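Local coordinates for uricase (Bacillus fastidiosus, PDB 4R8X), which probably catalyses the oxygen-dependent oxidation of urate to 5-hydroxyisourate, the first step of urate breakdown to allantoin, at residues 89-92 / 93-97; 72-75 / 76-80. All blocks are in the same frame, centred on the assembly; numbering follows the deposited sequence.

Contact 1 (89-92 / 93-97); sequences EGFL and QYVCE
The carbonyl oxygen Glu89 O is gripped twice: Gln93 N donates to it at 3.0 Å in the i to i+4 pattern of an alpha helix, and a water donates to Glu89 O at 3.0 Å. The same water also donates to Gln93 OE1 (2.8 Å), bridging backbone and amide. These residues make up just over two turns of helix 88-102, which lies against the antiparallel sheet of the tunnelling (T-) fold. The Gln93 side chain reaches outward, extended beyond CG, and its NE2 gives a nearly straight bond (N-H...O 178°) to Glu97 OE2 at 2.9 Å, meeting the carboxylate from above its plane; both ends of the amide are thus engaged. Farther round the helix, Phe91 CG stands anti to its backbone N (chi1 178°), bringing the ring beneath Val95 one turn on. Val95 CG2 makes a CH-pi contact over one face, 3.8 Å from the ring centroid and displaced toward the rim. Leu92 and Cys96 face strands 108-125 and 143-153, while the Glu89 carboxylate is hydrogen-bonded to Tyr222 and Ser164. Tyr94, whose OH is hydrogen-bonded to Ser82 OG, offers its ring edge to Phe91: Tyr94 CD2 lies 4.1 Å from Phe91 CD1.

Contact 2 (72-75 / 76-80); sequences MKNF and IQRHA
Phe75 and His79, one helical turn apart, meet through both their rings and their backbones. The rings form an offset stack with centroids 4.2 Å apart and planes at 23°; His79 CE1 sits over the phenyl face, 3.4 Å from Phe75 CZ. With chi1 at -166°, CG swings beside the carbonyl carbon and the Phe75 ring points on to His79. Phe75 O takes two bonds, from His79 N at 3.0 Å and from His79 ND1 at 2.8 Å, arriving from opposite faces of its carbonyl plane; the ND1 bond fixes the turn of the imidazole. An alanine at Phe75 would take away the ring stacked on His79, and this would probably leave a gap beside Phe99 and Tyr187 of the second subunit, the imidazole keeping only its ND1 bond to the carbonyl. Ile76 lays CG1 alongside Met72 O, 3.4 Å away, and turns toward strand 40-50. Asn74 runs beside Arg78, pointing the same way, with CB over the guanidinium face (Asn74 CB to Arg78 NH2 3.8 Å). Asn74 OD1 accepts from Lys73 NZ and from a water that also donates to Gln77 OE1. Asn74 ND2 and Arg78 NH1 bond to backbone oxygens of the second subunit, Tyr187 and Glu186. Helix 69-82, packed on the sheet beside helix 88-102, also faces that subunit; the pair forms the strand-helix-helix-strand connection characteristic of the T-fold.

Overall arrangement
Contacts 1 and 2 lie on consecutive helices, 88-102 and 69-82, both between strands 40-50 and 108-125 in the chain, with centres about 11 Å apart. The two touch directly: the Phe91 and Tyr94 rings pack on the backbone of His79, and Phe91 also meets Ala80. Contact 1 lies nearer the chain centre (about 17 Å between centres, against about 23 Å), is nearly all buried, and touches no other protein chain. Contact 2 is also largely buried, but partly by two neighbouring subunits: the second bonds Asn74 and Arg78, the third packs on Gln77 and Ala80. Contact 1 sets a methyl on a ring; contact 2 stacks two rings and sends polar ends across the interface.

Contact 1 (89-92 / 93-97)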
loop_
_atom_site.group_PDB
_atom_site.type_symbol
_atom_site.label_atom_id
_atom_site.label_comp_id
_atom_site.label_asym_id
_atom_site.label_seq_id
_atom_site.Cartn_x
_atom_site.Cartn_y
_atom_site.Cartn_z
ATOM N N GLU D 89 -0.798 -25.813 -9.632
ATOM C CA GLU D 89 -0.994 -26.910 -8.690
ATOM C C GLU D 89 -0.022 -28.057 -8.936
ATOM O O GLU D 89 0.464 -28.671 -7.988
ATOM C CB GLU D 89 -2.421 -27.445 -8.769
ATOM C CG GLU D 89 -3.508 -26.445 -8.428
ATOM C CD GLU D 89 -4.054 -25.707 -9.642
ATOM O OE1 GLU D 89 -5.203 -25.241 -9.560
ATOM O OE2 GLU D 89 -3.357 -25.594 -10.673
ATOM N N GLY D 90 0.226 -28.354 -10.208
ATOM C CA GLY D 90 1.204 -29.358 -10.587
ATOM C C GLY D 90 2.574 -28.999 -10.067
ATOM O O GLY D 90 3.247 -29.825 -9.456
ATOM N N PHE D 91 2.988 -27.751 -10.279
ATOM C CA PHE D 91 4.294 -27.334 -9.806
ATOM C C PHE D 91 4.421 -27.421 -8.283
ATOM O O PHE D 91 5.418 -27.920 -7.776
ATOM C CB PHE D 91 4.609 -25.917 -10.268
ATOM C CG PHE D 91 5.934 -25.410 -9.777
ATOM C CD1 PHE D 91 7.109 -26.056 -10.135
ATOM C CD2 PHE D 91 6.004 -24.305 -8.936
ATOM C CE1 PHE D 91 8.335 -25.606 -9.674
ATOM C CE2 PHE D 91 7.221 -23.842 -8.477
ATOM C CZ PHE D 91 8.397 -24.487 -8.846
ATOM N N LEU D 92 3.408 -26.953 -7.554
ATOM C CA LEU D 92 3.469 -26.968 -6.101
ATOM C C LEU D 92 3.550 -28.395 -5.549
ATOM O O LEU D 92 4.326 -28.663 -4.629
ATOM C CB LEU D 92 2.278 -26.213 -5.494
ATOM C CG LEU D 92 2.173 -24.724 -5.833
ATOM C CD1 LEU D 92 1.120 -24.099 -4.936
ATOM C CD2 LEU D 92 3.517 -23.986 -5.710
ATOM N N GLN D 93 2.763 -29.306 -6.107
ATOM C CA GLN D 93 2.838 -30.681 -5.622
ATOM C C GLN D 93 4.199 -31.309 -5.925
ATOM O O GLN D 93 4.757 -32.008 -5.085
ATOM C CB GLN D 93 1.724 -31.554 -6.188
ATOM C CG GLN D 93 1.734 -32.939 -5.576
ATOM C CD GLN D 93 0.518 -33.744 -5.937
ATOM O OE1 GLN D 93 -0.498 -33.203 -6.367
ATOM N NE2 GLN D 93 0.611 -35.052 -5.766
ATOM N N TYR D 94 4.717 -31.037 -7.121
ATOM C CA TYR D 94 6.043 -31.474 -7.540
ATOM C C TYR D 94 7.108 -31.044 -6.531
ATOM O O TYR D 94 7.944 -31.844 -6.103
ATOM C CB TYR D 94 6.323 -30.907 -8.938
ATOM C CG TYR D 94 7.725 -31.060 -9.497
ATOM C CD1 TYR D 94 8.247 -32.310 -9.819
ATOM C CD2 TYR D 94 8.494 -29.935 -9.789
ATOM C CE1 TYR D 94 9.513 -32.426 -10.371
ATOM C CE2 TYR D 94 9.753 -30.047 -10.333
ATOM C CZ TYR D 94 10.261 -31.289 -10.623
ATOM O OH TYR D 94 11.515 -31.392 -11.175
ATOM N N VAL D 95 7.071 -29.777 -6.134
ATOM C CA VAL D 95 8.035 -29.240 -5.170
ATOM C C VAL D 95 7.887 -29.835 -3.769
ATOM O O VAL D 95 8.886 -30.190 -3.146
ATOM C CB VAL D 95 7.974 -27.698 -5.122
ATOM C CG1 VAL D 95 8.824 -27.142 -3.976
ATOM C CG2 VAL D 95 8.428 -27.106 -6.457
ATOM N N CYS D 96 6.649 -29.936 -3.282
ATOM C CA CYS D 96 6.378 -30.568 -1.990
ATOM C C CYS D 96 6.963 -31.969 -1.929
ATOM O O CYS D 96 7.640 -32.332 -0.966
ATOM C CB CYS D 96 4.869 -30.677 -1.760
ATOM S SG CYS D 96 4.002 -29.140 -1.379
ATOM N N GLU D 97 6.668 -32.757 -2.954
ATOM C CA GLU D 97 7.129 -34.143 -2.971
ATOM C C GLU D 97 8.644 -34.196 -3.040
ATOM O O GLU D 97 9.275 -35.036 -2.394
ATOM C CB GLU D 97 6.475 -34.890 -4.128
ATOM C CG GLU D 97 5.008 -35.147 -3.836
ATOM C CD GLU D 97 4.197 -35.642 -5.018
ATOM O OE1 GLU D 97 4.643 -35.516 -6.179
ATOM O OE2 GLU D 97 3.091 -36.162 -4.768
HETATM O O HOH W 1 -1.594 -30.716 -7.073
#

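Contact 2 (72-75 / 76-80)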
loop_
_atom_site.group_PDB
_atom_site.type_symbol
_atom_site.label_atom_id
_atom_site.label_comp_id
_atom_site.label_asym_id
_atom_site.label_seq_id
_atom_site.Cartn_x
_atom_site.Cartn_y
_atom_site.Cartn_z
ATOM N N MET D 72 15.969 -23.310 0.930
ATOM C CA MET D 72 14.614 -23.591 0.454
ATOM C C MET D 72 14.291 -22.788 -0.790
ATOM O O MET D 72 13.658 -23.293 -1.725
ATOM C CB MET D 72 13.568 -23.277 1.509
ATOM C CG MET D 72 13.717 -24.028 2.795
ATOM S SD MET D 72 12.391 -23.538 3.907
ATOM C CE MET D 72 13.168 -23.937 5.455
ATOM N N LYS D 73 14.703 -21.524 -0.777
ATOM C CA LYS D 73 14.514 -20.648 -1.912
ATOM C C LYS D 73 15.224 -21.212 -3.145
ATOM O O LYS D 73 14.636 -21.294 -4.219
ATOM C CB LYS D 73 15.016 -19.245 -1.569
ATOM C CG LYS D 73 15.146 -18.310 -2.763
ATOM C CD LYS D 73 15.988 -17.094 -2.428
ATOM C CE LYS D 73 17.434 -17.474 -2.124
ATOM N NZ LYS D 73 18.247 -17.828 -3.314
ATOM N N ASN D 74 16.478 -21.633 -2.978
ATOM C CA ASN D 74 17.234 -22.233 -4.075
ATOM C C ASN D 74 16.561 -23.499 -4.593
ATOM O O ASN D 74 16.492 -23.733 -5.791
ATOM C CB ASN D 74 18.668 -22.572 -3.642
ATOM C CG ASN D 74 19.501 -21.343 -3.327
ATOM O OD1 ASN D 74 19.228 -20.254 -3.824
ATOM N ND2 ASN D 74 20.546 -21.524 -2.514
ATOM N N PHE D 75 16.068 -24.314 -3.671
ATOM C CA PHE D 75 15.366 -25.547 -4.016
ATOM C C PHE D 75 14.183 -25.263 -4.944
ATOM O O PHE D 75 14.015 -25.918 -5.982
ATOM C CB PHE D 75 14.881 -26.206 -2.728
ATOM C CG PHE D 75 14.437 -27.644 -2.880
ATOM C CD1 PHE D 75 13.138 -27.953 -3.267
ATOM C CD2 PHE D 75 15.305 -28.686 -2.578
ATOM C CE1 PHE D 75 12.716 -29.276 -3.376
ATOM C CE2 PHE D 75 14.888 -30.007 -2.686
ATOM C CZ PHE D 75 13.601 -30.302 -3.082
ATOM N N ILE D 76 13.360 -24.278 -4.580
ATOM C CA ILE D 76 12.171 -23.984 -5.351
ATOM C C ILE D 76 12.563 -23.464 -6.720
ATOM O O ILE D 76 12.055 -23.913 -7.748
ATOM C CB ILE D 76 11.278 -22.957 -4.624
ATOM C CG1 ILE D 76 10.723 -23.556 -3.324
ATOM C CG2 ILE D 76 10.142 -22.464 -5.540
ATOM C CD1 ILE D 76 10.156 -22.509 -2.379
ATOM N N GLN D 77 13.495 -22.523 -6.727
ATOM C CA GLN D 77 13.903 -21.912 -7.974
ATOM C C GLN D 77 14.519 -22.927 -8.950
ATOM O O GLN D 77 14.270 -22.872 -10.155
ATOM C CB GLN D 77 14.814 -20.710 -7.694
ATOM C CG GLN D 77 14.024 -19.537 -7.072
ATOM C CD GLN D 77 14.903 -18.435 -6.524
ATOM O OE1 GLN D 77 16.109 -18.605 -6.382
ATOM N NE2 GLN D 77 14.292 -17.292 -6.208
ATOM N N ARG D 78 15.275 -23.889 -8.436
ATOM C CA ARG D 78 15.846 -24.892 -9.316
ATOM C C ARG D 78 14.798 -25.871 -9.834
ATOM O O ARG D 78 14.869 -26.328 -10.977
ATOM C CB ARG D 78 16.995 -25.616 -8.628
ATOM C CG ARG D 78 18.212 -24.731 -8.543
ATOM C CD ARG D 78 19.319 -25.344 -7.740
ATOM N NE ARG D 78 20.082 -24.310 -7.057
ATOM C CZ ARG D 78 21.085 -24.564 -6.230
ATOM N NH1 ARG D 78 21.442 -25.820 -6.011
ATOM N NH2 ARG D 78 21.731 -23.569 -5.637
ATOM N N HIS D 79 13.816 -26.193 -9.002
ATOM C CA HIS D 79 12.747 -27.056 -9.466
ATOM C C HIS D 79 11.827 -26.376 -10.482
ATOM O O HIS D 79 11.191 -27.055 -11.283
ATOM C CB HIS D 79 11.975 -27.665 -8.294
ATOM C CG HIS D 79 12.712 -28.787 -7.636
ATOM N ND1 HIS D 79 13.754 -28.573 -6.758
ATOM C CD2 HIS D 79 12.609 -30.131 -7.782
ATOM C CE1 HIS D 79 14.243 -29.741 -6.371
ATOM N NE2 HIS D 79 13.567 -30.700 -6.979
ATOM N N ALA D 80 11.786 -25.044 -10.486
ATOM C CA ALA D 80 11.054 -24.343 -11.528
ATOM C C ALA D 80 11.678 -24.580 -12.901
ATOM O O ALA D 80 10.984 -24.574 -13.916
ATOM C CB ALA D 80 10.984 -22.856 -11.225
HETATM O O HOH W 2 18.561 -19.426 -6.179
#